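Local atomic coordinates of 1-deoxy-D-xylulose 5-phosphate reductoisomerase (Zymomonas mobilis, PDB entry 1R0K), a protein that catalyses the NADPH-dependent rearrangement and reduction of 1-deoxy-D-xylulose 5-phosphate to 2-C-methyl-D-erythritol 4-phosphate, a step of isoprenoid biosynthesis that requires a divalent metal ion. Residues D95-I101 with K118-N124; V191-V197 with F336-K340; F160-R165 with L228-P232; E126-S130 with P322-N326. All blocks are in the same frame, centred on the assembly; numbering follows the deposited sequence.

Interaction 1 (D95-I101 with K118-N124)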
loop_
_atom_site.group_PDB
_atom_site.type_symbol
_atom_site.label_atom_id
_atom_site.label_comp_id
_atom_site.label_asym_id
_atom_site.label_seq_id
_atom_site.Cartn_x
_atom_site.Cartn_y
_atom_site.Cartn_z
ATOM N N ASP B 95 5.739 13.336 -24.992
ATOM C CA ASP B 95 6.478 12.522 -24.035
ATOM C C ASP B 95 5.491 11.716 -23.200
ATOM O O ASP B 95 5.799 10.617 -22.742
ATOM C CB ASP B 95 7.331 13.395 -23.112
ATOM C CG ASP B 95 8.231 12.568 -22.202
ATOM O OD1 ASP B 95 9.152 11.896 -22.724
ATOM O OD2 ASP B 95 8.017 12.581 -20.968
ATOM N N TRP B 96 4.295 12.264 -23.013
ATOM C CA TRP B 96 3.274 11.592 -22.226
ATOM C C TRP B 96 1.993 11.533 -23.039
ATOM O O TRP B 96 1.496 12.560 -23.501
ATOM C CB TRP B 96 3.017 12.349 -20.927
ATOM C CG TRP B 96 2.143 11.615 -19.963
ATOM C CD1 TRP B 96 2.535 10.671 -19.059
ATOM C CD2 TRP B 96 0.731 11.783 -19.782
ATOM N NE1 TRP B 96 1.457 10.245 -18.319
ATOM C CE2 TRP B 96 0.337 10.910 -18.742
ATOM C CE3 TRP B 96 -0.240 12.589 -20.396
ATOM C CZ2 TRP B 96 -0.990 10.819 -18.300
ATOM C CZ3 TRP B 96 -1.561 12.499 -19.959
ATOM C CH2 TRP B 96 -1.923 11.619 -18.919
ATOM N N THR B 97 1.462 10.326 -23.207
ATOM C CA THR B 97 0.245 10.126 -23.983
ATOM C C THR B 97 -0.835 9.403 -23.205
ATOM O O THR B 97 -0.615 8.307 -22.696
ATOM C CB THR B 97 0.509 9.284 -25.256
ATOM O OG1 THR B 97 1.457 9.955 -26.090
ATOM C CG2 THR B 97 -0.794 9.066 -26.037
ATOM N N MET B 98 -2.005 10.023 -23.116
ATOM C CA MET B 98 -3.136 9.400 -22.451
ATOM C C MET B 98 -3.891 8.691 -23.569
ATOM O O MET B 98 -4.434 9.338 -24.464
ATOM C CB MET B 98 -4.028 10.459 -21.788
ATOM C CG MET B 98 -5.392 9.939 -21.338
ATOM S SD MET B 98 -5.316 8.491 -20.252
ATOM C CE MET B 98 -4.886 9.261 -18.724
ATOM N N ALA B 99 -3.897 7.361 -23.534
ATOM C CA ALA B 99 -4.583 6.569 -24.548
ATOM C C ALA B 99 -5.964 6.251 -24.006
ATOM O O ALA B 99 -6.152 5.252 -23.312
ATOM C CB ALA B 99 -3.821 5.291 -24.815
ATOM N N ALA B 100 -6.932 7.100 -24.335
ATOM C CA ALA B 100 -8.281 6.920 -23.831
ATOM C C ALA B 100 -9.363 6.720 -24.888
ATOM O O ALA B 100 -10.546 6.872 -24.596
ATOM C CB ALA B 100 -8.641 8.087 -22.922
ATOM N N ILE B 101 -8.964 6.395 -26.112
ATOM C CA ILE B 101 -9.933 6.132 -27.173
ATOM C C ILE B 101 -10.447 4.722 -26.880
ATOM O O ILE B 101 -9.655 3.791 -26.797
ATOM C CB ILE B 101 -9.265 6.139 -28.566
ATOM C CG1 ILE B 101 -8.700 7.532 -28.867
ATOM C CG2 ILE B 101 -10.283 5.732 -29.638
ATOM C CD1 ILE B 101 -7.825 7.577 -30.102
ATOM N N LYS B 118 7.944 6.438 -25.542
ATOM C CA LYS B 118 7.951 7.347 -24.401
ATOM C C LYS B 118 7.019 6.835 -23.310
ATOM O O LYS B 118 7.048 5.649 -22.975
ATOM C CB LYS B 118 7.562 8.761 -24.841
ATOM C CG LYS B 118 8.478 9.326 -25.914
ATOM C CD LYS B 118 9.930 9.183 -25.499
ATOM C CE LYS B 118 10.869 9.498 -26.650
ATOM N NZ LYS B 118 12.295 9.315 -26.245
ATOM N N THR B 119 6.195 7.714 -22.748
ATOM C CA THR B 119 5.279 7.292 -21.692
ATOM C C THR B 119 3.839 7.249 -22.183
ATOM O O THR B 119 3.344 8.198 -22.797
ATOM C CB THR B 119 5.376 8.219 -20.454
ATOM O OG1 THR B 119 6.720 8.207 -19.963
ATOM C CG2 THR B 119 4.454 7.735 -19.337
ATOM N N VAL B 120 3.176 6.128 -21.921
ATOM C CA VAL B 120 1.792 5.947 -22.327
ATOM C C VAL B 120 0.924 5.555 -21.141
ATOM O O VAL B 120 1.144 4.513 -20.517
ATOM C CB VAL B 120 1.660 4.847 -23.401
ATOM C CG1 VAL B 120 0.204 4.701 -23.834
ATOM C CG2 VAL B 120 2.543 5.180 -24.599
ATOM N N ALA B 121 -0.040 6.407 -20.811
ATOM C CA ALA B 121 -0.978 6.114 -19.727
ATOM C C ALA B 121 -2.101 5.385 -20.467
ATOM O O ALA B 121 -2.786 5.972 -21.308
ATOM C CB ALA B 121 -1.490 7.422 -19.087
ATOM N N LEU B 122 -2.276 4.104 -20.162
ATOM C CA LEU B 122 -3.261 3.279 -20.857
ATOM C C LEU B 122 -4.623 3.116 -20.201
ATOM O O LEU B 122 -4.737 2.573 -19.105
ATOM C CB LEU B 122 -2.668 1.892 -21.118
ATOM C CG LEU B 122 -3.554 0.872 -21.851
ATOM C CD1 LEU B 122 -3.932 1.410 -23.222
ATOM C CD2 LEU B 122 -2.807 -0.452 -21.990
ATOM N N ALA B 123 -5.654 3.583 -20.902
ATOM C CA ALA B 123 -7.031 3.486 -20.438
ATOM C C ALA B 123 -7.816 2.545 -21.364
ATOM O O ALA B 123 -8.713 1.830 -20.915
ATOM C CB ALA B 123 -7.673 4.869 -20.417
ATOM N N ASN B 124 -7.477 2.548 -22.650
ATOM C CA ASN B 124 -8.137 1.678 -23.630
ATOM C C ASN B 124 -8.014 0.219 -23.185
ATOM O O ASN B 124 -6.911 -0.278 -22.970
ATOM C CB ASN B 124 -7.500 1.864 -25.013
ATOM C CG ASN B 124 -8.014 0.858 -26.040
ATOM O OD1 ASN B 124 -7.489 -0.252 -26.159
ATOM N ND2 ASN B 124 -9.053 1.240 -26.776
HETATM O O HOH W 1 8.362 9.587 -21.242
HETATM O O HOH W 2 4.016 9.336 -25.209
#

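Interaction 2 (V191-V197 with F336-K340)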
loop_
_atom_site.group_PDB
_atom_site.type_symbol
_atom_site.label_atom_id
_atom_site.label_comp_id
_atom_site.label_asym_id
_atom_site.label_seq_id
_atom_site.Cartn_x
_atom_site.Cartn_y
_atom_site.Cartn_z
ATOM N N VAL B 191 -33.801 -11.267 -14.843
ATOM C CA VAL B 191 -33.412 -9.866 -14.956
ATOM C C VAL B 191 -33.671 -9.267 -16.342
ATOM O O VAL B 191 -33.284 -9.839 -17.363
ATOM C CB VAL B 191 -31.927 -9.687 -14.573
ATOM C CG1 VAL B 191 -31.464 -8.266 -14.880
ATOM C CG2 VAL B 191 -31.752 -9.982 -13.090
ATOM N N THR B 192 -34.337 -8.114 -16.365
ATOM C CA THR B 192 -34.647 -7.422 -17.618
ATOM C C THR B 192 -33.586 -6.359 -17.908
ATOM O O THR B 192 -32.903 -5.883 -16.999
ATOM C CB THR B 192 -36.021 -6.709 -17.560
ATOM O OG1 THR B 192 -35.973 -5.660 -16.588
ATOM C CG2 THR B 192 -37.125 -7.686 -17.191
ATOM N N PRO B 193 -33.436 -5.970 -19.187
ATOM C CA PRO B 193 -32.452 -4.957 -19.587
ATOM C C PRO B 193 -32.697 -3.642 -18.857
ATOM O O PRO B 193 -31.760 -2.926 -18.509
ATOM C CB PRO B 193 -32.692 -4.814 -21.089
ATOM C CG PRO B 193 -33.246 -6.148 -21.482
ATOM C CD PRO B 193 -34.187 -6.459 -20.357
ATOM N N GLU B 194 -33.969 -3.329 -18.638
ATOM C CA GLU B 194 -34.335 -2.095 -17.956
ATOM C C GLU B 194 -33.822 -2.061 -16.515
ATOM O O GLU B 194 -33.375 -1.019 -16.031
ATOM C CB GLU B 194 -35.859 -1.909 -17.984
ATOM C CG GLU B 194 -36.410 -1.656 -19.382
ATOM C CD GLU B 194 -36.849 -2.922 -20.104
ATOM O OE1 GLU B 194 -36.275 -4.002 -19.851
ATOM O OE2 GLU B 194 -37.770 -2.828 -20.945
ATOM N N ARG B 195 -33.872 -3.199 -15.832
ATOM C CA ARG B 195 -33.403 -3.252 -14.454
ATOM C C ARG B 195 -31.884 -3.313 -14.381
ATOM O O ARG B 195 -31.263 -2.622 -13.568
ATOM C CB ARG B 195 -33.985 -4.469 -13.731
ATOM C CG ARG B 195 -34.108 -4.251 -12.231
ATOM C CD ARG B 195 -33.263 -5.193 -11.393
ATOM N NE ARG B 195 -33.839 -6.529 -11.287
ATOM C CZ ARG B 195 -33.719 -7.309 -10.215
ATOM N NH1 ARG B 195 -33.052 -6.884 -9.154
ATOM N NH2 ARG B 195 -34.249 -8.524 -10.211
ATOM N N ALA B 196 -31.294 -4.135 -15.246
ATOM C CA ALA B 196 -29.844 -4.335 -15.278
ATOM C C ALA B 196 -28.992 -3.095 -15.530
ATOM O O ALA B 196 -27.872 -2.997 -15.033
ATOM C CB ALA B 196 -29.501 -5.401 -16.306
ATOM N N VAL B 197 -29.507 -2.149 -16.301
ATOM C CA VAL B 197 -28.734 -0.950 -16.607
ATOM C C VAL B 197 -28.856 0.148 -15.557
ATOM O O VAL B 197 -28.130 1.142 -15.613
ATOM C CB VAL B 197 -29.135 -0.364 -17.971
ATOM C CG1 VAL B 197 -28.908 -1.401 -19.062
ATOM C CG2 VAL B 197 -30.591 0.067 -17.945
ATOM N N PHE B 336 -28.906 -8.949 -25.414
ATOM C CA PHE B 336 -29.674 -8.886 -24.179
ATOM C C PHE B 336 -30.415 -7.557 -24.111
ATOM O O PHE B 336 -31.620 -7.525 -23.877
ATOM C CB PHE B 336 -28.755 -9.023 -22.958
ATOM C CG PHE B 336 -29.449 -8.751 -21.648
ATOM C CD1 PHE B 336 -30.546 -9.519 -21.251
ATOM C CD2 PHE B 336 -29.024 -7.715 -20.826
ATOM C CE1 PHE B 336 -31.212 -9.255 -20.051
ATOM C CE2 PHE B 336 -29.679 -7.440 -19.623
ATOM C CZ PHE B 336 -30.776 -8.212 -19.236
ATOM N N LEU B 337 -29.687 -6.463 -24.313
ATOM C CA LEU B 337 -30.283 -5.133 -24.278
ATOM C C LEU B 337 -31.396 -4.990 -25.314
ATOM O O LEU B 337 -32.377 -4.278 -25.087
ATOM C CB LEU B 337 -29.211 -4.069 -24.523
ATOM C CG LEU B 337 -28.201 -3.907 -23.383
ATOM C CD1 LEU B 337 -27.113 -2.940 -23.809
ATOM C CD2 LEU B 337 -28.903 -3.408 -22.126
ATOM N N ASP B 338 -31.244 -5.678 -26.444
ATOM C CA ASP B 338 -32.241 -5.634 -27.516
ATOM C C ASP B 338 -33.369 -6.632 -27.234
ATOM O O ASP B 338 -34.287 -6.793 -28.038
ATOM C CB ASP B 338 -31.590 -5.971 -28.860
ATOM C CG ASP B 338 -32.490 -5.656 -30.040
ATOM O OD1 ASP B 338 -32.377 -6.346 -31.076
ATOM O OD2 ASP B 338 -33.305 -4.715 -29.936
ATOM N N LYS B 339 -33.272 -7.312 -26.095
ATOM C CA LYS B 339 -34.270 -8.284 -25.660
ATOM C C LYS B 339 -34.416 -9.512 -26.552
ATOM O O LYS B 339 -35.527 -9.986 -26.796
ATOM C CB LYS B 339 -35.627 -7.593 -25.497
ATOM C CG LYS B 339 -35.583 -6.433 -24.518
ATOM C CD LYS B 339 -36.948 -5.816 -24.312
ATOM C CE LYS B 339 -36.891 -4.708 -23.272
ATOM N NZ LYS B 339 -38.242 -4.152 -23.016
ATOM N N LYS B 340 -33.290 -10.035 -27.028
ATOM C CA LYS B 340 -33.309 -11.217 -27.880
ATOM C C LYS B 340 -32.919 -12.462 -27.088
ATOM O O LYS B 340 -33.183 -13.586 -27.516
ATOM C CB LYS B 340 -32.361 -11.039 -29.071
ATOM C CG LYS B 340 -32.878 -10.087 -30.143
ATOM C CD LYS B 340 -31.994 -10.136 -31.387
ATOM C CE LYS B 340 -32.576 -9.307 -32.521
ATOM N NZ LYS B 340 -31.763 -9.439 -33.763
#

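Interaction 3 (F160-R165 with L228-P232)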
loop_
_atom_site.group_PDB
_atom_site.type_symbol
_atom_site.label_atom_id
_atom_site.label_comp_id
_atom_site.label_asym_id
_atom_site.label_seq_id
_atom_site.Cartn_x
_atom_site.Cartn_y
_atom_site.Cartn_z
ATOM N N PHE B 160 2.916 -2.755 -6.585
ATOM C CA PHE B 160 3.694 -3.800 -7.261
ATOM C C PHE B 160 5.213 -3.622 -7.247
ATOM O O PHE B 160 5.722 -2.521 -7.430
ATOM C CB PHE B 160 3.217 -3.896 -8.720
ATOM C CG PHE B 160 3.675 -5.134 -9.442
ATOM C CD1 PHE B 160 2.980 -6.331 -9.306
ATOM C CD2 PHE B 160 4.804 -5.103 -10.262
ATOM C CE1 PHE B 160 3.398 -7.488 -9.978
ATOM C CE2 PHE B 160 5.234 -6.251 -10.938
ATOM C CZ PHE B 160 4.526 -7.449 -10.794
ATOM N N PRO B 161 5.962 -4.717 -7.041
ATOM C CA PRO B 161 7.425 -4.614 -7.026
ATOM C C PRO B 161 7.959 -4.653 -8.459
ATOM O O PRO B 161 8.315 -5.712 -8.974
ATOM C CB PRO B 161 7.843 -5.840 -6.225
ATOM C CG PRO B 161 6.841 -6.866 -6.682
ATOM C CD PRO B 161 5.526 -6.078 -6.678
ATOM N N HIS B 162 8.008 -3.494 -9.102
ATOM C CA HIS B 162 8.493 -3.409 -10.477
ATOM C C HIS B 162 9.947 -3.882 -10.554
ATOM O O HIS B 162 10.760 -3.535 -9.704
ATOM C CB HIS B 162 8.384 -1.964 -10.979
ATOM C CG HIS B 162 7.038 -1.344 -10.747
ATOM N ND1 HIS B 162 5.882 -1.837 -11.314
ATOM C CD2 HIS B 162 6.661 -0.293 -9.980
ATOM C CE1 HIS B 162 4.851 -1.120 -10.904
ATOM N NE2 HIS B 162 5.296 -0.176 -10.092
ATOM N N HIS B 163 10.265 -4.682 -11.567
ATOM C CA HIS B 163 11.625 -5.192 -11.749
ATOM C C HIS B 163 11.978 -6.306 -10.756
ATOM O O HIS B 163 13.115 -6.784 -10.725
ATOM C CB HIS B 163 12.639 -4.046 -11.625
ATOM C CG HIS B 163 12.349 -2.887 -12.527
ATOM N ND1 HIS B 163 12.395 -1.579 -12.093
ATOM C CD2 HIS B 163 11.999 -2.838 -13.834
ATOM C CE1 HIS B 163 12.082 -0.774 -13.093
ATOM N NE2 HIS B 163 11.837 -1.512 -14.161
ATOM N N ASN B 164 11.002 -6.706 -9.945
ATOM C CA ASN B 164 11.193 -7.773 -8.966
ATOM C C ASN B 164 9.906 -8.584 -8.828
ATOM O O ASN B 164 9.440 -8.835 -7.722
ATOM C CB ASN B 164 11.577 -7.193 -7.601
ATOM C CG ASN B 164 13.028 -6.755 -7.541
ATOM O OD1 ASN B 164 13.937 -7.553 -7.773
ATOM N ND2 ASN B 164 13.251 -5.484 -7.225
ATOM N N ARG B 165 9.351 -9.000 -9.962
ATOM C CA ARG B 165 8.107 -9.756 -9.992
ATOM C C ARG B 165 8.058 -10.982 -9.088
ATOM O O ARG B 165 6.983 -11.372 -8.637
ATOM C CB ARG B 165 7.788 -10.192 -11.425
ATOM C CG ARG B 165 7.646 -9.047 -12.406
ATOM C CD ARG B 165 6.927 -9.510 -13.667
ATOM N NE ARG B 165 7.655 -10.570 -14.358
ATOM C CZ ARG B 165 8.753 -10.371 -15.078
ATOM N NH1 ARG B 165 9.252 -9.148 -15.208
ATOM N NH2 ARG B 165 9.354 -11.394 -15.665
ATOM N N LEU B 228 -0.329 -6.949 -17.926
ATOM C CA LEU B 228 0.372 -5.826 -17.315
ATOM C C LEU B 228 1.449 -6.231 -16.321
ATOM O O LEU B 228 2.540 -5.662 -16.314
ATOM C CB LEU B 228 -0.613 -4.925 -16.576
ATOM C CG LEU B 228 -1.497 -3.975 -17.374
ATOM C CD1 LEU B 228 -2.613 -3.451 -16.475
ATOM C CD2 LEU B 228 -0.652 -2.835 -17.923
ATOM N N PHE B 229 1.145 -7.207 -15.478
ATOM C CA PHE B 229 2.075 -7.589 -14.435
ATOM C C PHE B 229 2.915 -8.839 -14.639
ATOM O O PHE B 229 3.825 -9.114 -13.863
ATOM C CB PHE B 229 1.302 -7.590 -13.116
ATOM C CG PHE B 229 0.611 -6.276 -12.861
ATOM C CD1 PHE B 229 1.362 -5.124 -12.625
ATOM C CD2 PHE B 229 -0.767 -6.157 -12.991
ATOM C CE1 PHE B 229 0.748 -3.870 -12.534
ATOM C CE2 PHE B 229 -1.395 -4.908 -12.903
ATOM C CZ PHE B 229 -0.637 -3.763 -12.677
ATOM N N GLN B 230 2.612 -9.585 -15.691
ATOM C CA GLN B 230 3.403 -10.756 -16.048
ATOM C C GLN B 230 3.729 -11.773 -14.956
ATOM O O GLN B 230 4.852 -12.271 -14.893
ATOM C CB GLN B 230 4.711 -10.276 -16.687
ATOM C CG GLN B 230 4.511 -9.296 -17.842
ATOM C CD GLN B 230 4.137 -9.979 -19.150
ATOM O OE1 GLN B 230 4.971 -10.630 -19.781
ATOM N NE2 GLN B 230 2.881 -9.834 -19.561
ATOM N N ILE B 231 2.775 -12.074 -14.085
ATOM C CA ILE B 231 3.018 -13.085 -13.063
ATOM C C ILE B 231 2.068 -14.242 -13.363
ATOM O O ILE B 231 1.062 -14.061 -14.048
ATOM C CB ILE B 231 2.760 -12.567 -11.618
ATOM C CG1 ILE B 231 1.285 -12.235 -11.419
ATOM C CG2 ILE B 231 3.642 -11.354 -11.326
ATOM C CD1 ILE B 231 0.935 -11.923 -9.976
ATOM N N PRO B 232 2.384 -15.450 -12.872
ATOM C CA PRO B 232 1.548 -16.635 -13.099
ATOM C C PRO B 232 0.076 -16.399 -12.758
ATOM O O PRO B 232 -0.245 -15.822 -11.720
ATOM C CB PRO B 232 2.187 -17.682 -12.190
ATOM C CG PRO B 232 3.632 -17.306 -12.232
ATOM C CD PRO B 232 3.579 -15.799 -12.083
#

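Interaction 4 (E126-S130 with P322-N326)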
loop_
_atom_site.group_PDB
_atom_site.type_symbol
_atom_site.label_atom_id
_atom_site.label_comp_id
_atom_site.label_asym_id
_atom_site.label_seq_id
_atom_site.Cartn_x
_atom_site.Cartn_y
_atom_site.Cartn_z
ATOM N N GLU B 126 -9.296 -2.695 -24.900
ATOM C CA GLU B 126 -9.052 -3.666 -25.964
ATOM C C GLU B 126 -7.560 -3.919 -26.163
ATOM O O GLU B 126 -7.149 -5.024 -26.531
ATOM C CB GLU B 126 -9.665 -3.188 -27.285
ATOM C CG GLU B 126 -11.189 -3.271 -27.371
ATOM C CD GLU B 126 -11.897 -2.301 -26.441
ATOM O OE1 GLU B 126 -11.292 -1.270 -26.069
ATOM O OE2 GLU B 126 -13.073 -2.562 -26.100
ATOM N N SER B 127 -6.753 -2.893 -25.912
ATOM C CA SER B 127 -5.312 -3.007 -26.070
ATOM C C SER B 127 -4.736 -4.223 -25.353
ATOM O O SER B 127 -3.907 -4.938 -25.916
ATOM C CB SER B 127 -4.622 -1.739 -25.564
ATOM O OG SER B 127 -4.932 -0.634 -26.391
ATOM N N LEU B 128 -5.169 -4.470 -24.121
ATOM C CA LEU B 128 -4.644 -5.610 -23.374
ATOM C C LEU B 128 -5.586 -6.807 -23.344
ATOM O O LEU B 128 -5.152 -7.948 -23.205
ATOM C CB LEU B 128 -4.281 -5.183 -21.952
ATOM C CG LEU B 128 -3.235 -4.067 -21.906
ATOM C CD1 LEU B 128 -2.878 -3.757 -20.459
ATOM C CD2 LEU B 128 -1.998 -4.488 -22.687
ATOM N N VAL B 129 -6.879 -6.551 -23.477
ATOM C CA VAL B 129 -7.844 -7.638 -23.475
ATOM C C VAL B 129 -7.764 -8.414 -24.783
ATOM O O VAL B 129 -7.666 -9.639 -24.788
ATOM C CB VAL B 129 -9.285 -7.111 -23.317
ATOM C CG1 VAL B 129 -10.285 -8.245 -23.547
ATOM C CG2 VAL B 129 -9.472 -6.524 -21.930
ATOM N N SER B 130 -7.788 -7.690 -25.894
ATOM C CA SER B 130 -7.766 -8.327 -27.202
ATOM C C SER B 130 -6.387 -8.445 -27.845
ATOM O O SER B 130 -6.116 -9.415 -28.552
ATOM C CB SER B 130 -8.711 -7.576 -28.138
ATOM O OG SER B 130 -10.009 -7.494 -27.565
ATOM N N PRO B 322 -8.927 -14.539 -25.470
ATOM C CA PRO B 322 -9.410 -13.301 -24.851
ATOM C C PRO B 322 -10.110 -12.373 -25.851
ATOM O O PRO B 322 -11.151 -11.801 -25.548
ATOM C CB PRO B 322 -8.136 -12.694 -24.272
ATOM C CG PRO B 322 -7.343 -13.925 -23.884
ATOM C CD PRO B 322 -7.519 -14.790 -25.111
ATOM N N ALA B 323 -9.540 -12.230 -27.044
ATOM C CA ALA B 323 -10.147 -11.374 -28.055
ATOM C C ALA B 323 -11.509 -11.936 -28.456
ATOM O O ALA B 323 -12.477 -11.189 -28.630
ATOM C CB ALA B 323 -9.234 -11.270 -29.285
ATOM N N VAL B 324 -11.583 -13.254 -28.606
ATOM C CA VAL B 324 -12.835 -13.903 -28.989
ATOM C C VAL B 324 -13.872 -13.700 -27.901
ATOM O O VAL B 324 -15.025 -13.389 -28.184
ATOM C CB VAL B 324 -12.635 -15.422 -29.222
ATOM C CG1 VAL B 324 -13.976 -16.101 -29.461
ATOM C CG2 VAL B 324 -11.711 -15.642 -30.411
ATOM N N MET B 325 -13.457 -13.871 -26.652
ATOM C CA MET B 325 -14.372 -13.694 -25.528
ATOM C C MET B 325 -14.928 -12.276 -25.498
ATOM O O MET B 325 -16.131 -12.076 -25.323
ATOM C CB MET B 325 -13.657 -13.978 -24.209
ATOM C CG MET B 325 -14.555 -13.861 -22.991
ATOM S SD MET B 325 -13.622 -14.013 -21.459
ATOM C CE MET B 325 -13.042 -12.339 -21.271
ATOM N N ASN B 326 -14.046 -11.294 -25.670
ATOM C CA ASN B 326 -14.458 -9.893 -25.649
ATOM C C ASN B 326 -15.446 -9.575 -26.763
ATOM O O ASN B 326 -16.482 -8.953 -26.521
ATOM C CB ASN B 326 -13.245 -8.974 -25.782
ATOM C CG ASN B 326 -13.632 -7.511 -25.776
ATOM O OD1 ASN B 326 -14.095 -6.987 -24.762
ATOM N ND2 ASN B 326 -13.455 -6.844 -26.915
HETATM O O HOH W 3 -14.539 -4.277 -27.506
HETATM O O HOH W 4 -13.985 -4.441 -24.103
HETATM O O HOH W 5 -6.692 -12.491 -27.707
HETATM O O HOH W 6 -12.103 -8.507 -29.247
#

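Interaction 1 (D95-I101 with K118-N124)
Strands 96-99 and 119-122 run parallel, their axes 4.7 Å apart at closest approach and inclined at 21°, Trp96 lying beside Thr119 and Ala99 beside Leu122. Backbone bonds alternate between them: Thr119 N gives to Asp95 O, Thr97 N to Thr119 O, Ala121 N to Thr97 O and Ala99 N to Ala121 O. At the C-terminal end Ala99 O takes two donors, Ala123 N at 3.0 Å and Asn124 N at 3.1 Å, from opposite faces of its carbonyl plane. Helix 107-115 links the strands as a right-handed beta-alpha-beta crossover within the Rossmann-type NADPH domain, and strand 5-10 flanks 96-99 on its other edge. On one sheet face the Trp96 indole reaches along the neighbouring strand, its CD1 3.5 Å from Thr119 CG2 and its CZ2 3.5 Å from Ala121 CB; NE1 bonds outside the pair to Thr273 O. Met98, bent at chi2 and chi3, brings CE to 3.9 Å from the same Ala121 methyl. The other face carries Ala99 CB against Val120 CG1 and Leu122 CD1. Asn124, predicted to bind NADPH, has CG anti to its own N (chi1 172°), which carries ND2 to Ile101 O at 2.6 Å, in the plane of the Ile101 carbonyl.

Interaction 2 (V191-V197 with F336-K340)
The Phe336 ring takes Pro193 on one face and meets Val191 and Ala196 at its edge. Pro193 CG sits 4.0 Å from the ring centroid, 16° off the normal, a CH-pi contact displaced toward the rim. In the ring plane, Val191 O lies 3.4 Å from Phe336 CE1 and the Ala196 methyl faces CE2. This joins the end of helix 321-337, in the C-terminal helical domain, to the start of short helix 193-196, which follows strand 168-175: Thr192 is the latter's N-cap, with a weak capping bond from Arg195 N, and Lys339, at positive phi, closes the former in a Schellman motif. Chi1 of 171° swings the Phe336 ring away from its own N and out to the proline. An alanine here is likely to open a gap beneath Pro193 and leave the Ala196 methyl without its aromatic neighbour. Ile210 of helix 206-214 also packs on Phe336 and Ala196. Beside the ring, Leu337 CD2 touches Val197 CG1 at 3.7 Å, and Pro193 CG rests on Lys339 CG. Lys339 then runs extended across the exposed side of the contact to a salt bridge whose very short length may partly reflect modelling of exposed ends: NZ meets Glu194 OE2 at 2.5 Å on the syn side.

Interaction 3 (F160-R165 with L228-P232)
Phe160 and Phe229 make the tight half of this contact, packing the loop between helix 151-159 and strand 168-175, which holds a type II beta turn from Pro161 to Asn164, against the C-terminal end of helix 216-229. Their ring planes are inclined at 42°, with centroids 5.1 Å apart, and Phe229 CD1 stands over the centre of one Phe160 face. Pro161 CD covers the opposite face near its rim. Chi1 of -166° places the Phe160 ring beside its own carbonyl carbon and against the helix end, where CE1 reaches Phe229 CB at 3.8 Å. At the ring edge Ile231 CG2 lies 4.0 Å from Phe160 CZ. Val168 of strand 168-175 touches both Phe160 and Ile231, while Ile156 of helix 151-159 touches Phe229. Replacing Phe160 with a serine would probably leave Phe229 CD1 and the Ile231 methyl facing a gap. Past the rings the contact thins toward the surface, where the exposed Arg165 lies alongside Gln230, their side chains pointing the same way. Gln230 turns its NE2 back to His227 O. Arg165 CD comes within 3.1 Å of Phe229 O, and a bend about the CG-CD bond turns NE toward Gln230 O. That last hydrogen bond, Arg165 NE to Gln230 O, is weak, 3.3 Å long with 125° at the hydrogen.

Interaction 4 (E126-S130 with P322-N326)
Ser130 and Ala323 bring the two backbones together, their CA atoms 4.0 Å apart and Ser130 CB 3.9 Å from the Ala323 methyl. Just before them Val129 O rests on Pro322 CB at 3.1 Å. Val129 CG1 packs against Asn326 CB at 3.8 Å, the two side chains crossing at about a right angle. With chi1 of 180°, Asn326 holds its amide away from its own backbone N and out toward Glu126 and Ser130. The polar groups are joined through water rather than directly. One water accepts from Asn326 ND2 at 2.8 Å; it and a second water both lie within bonding distance of Glu126 OE2, and the second also bridges to Asn326 OD1, 2.6 Å away. A third takes protons from Ser130 OG and Asn326 ND2 and gives one to Ala323 O, while a fourth accepts from Ala323 N at 2.9 Å and donates to Ser130 O. In the next shell, Glu126 OE1 has a weak bond from Gly103 N, Val129 touches Glu224 of helix 216-229, and helix 365-385 supports Ser130 through Val368 and Ala323 through Ile371. The short helix 126-129 is thus seated on the long helix 321-337, a hydrated junction between the Rossmann-type domain, with Glu126 at its predicted NADPH site, and the C-terminal helical domain.

From the N terminus, interaction 1 comes first, closing a short loop around helix 107-115 within the parallel sheet. The chain passes through a short turn from strand 119-122 into helix 126-129, where interaction 4 begins; Leu122 packs on Leu128 at this step. Interaction 4 closes only 192 residues later, on helix 321-337, and interaction 3 falls wholly within that span, joining the loop after helix 151-159 to the end of helix 216-229. Leu228 touches Leu128 where these two contacts meet. Interaction 2 crosses both 3 and 4: it opens at 191-197 and ends on helix 321-337, which thereby meets helix 126-129 near its start and helix 193-196 at its end.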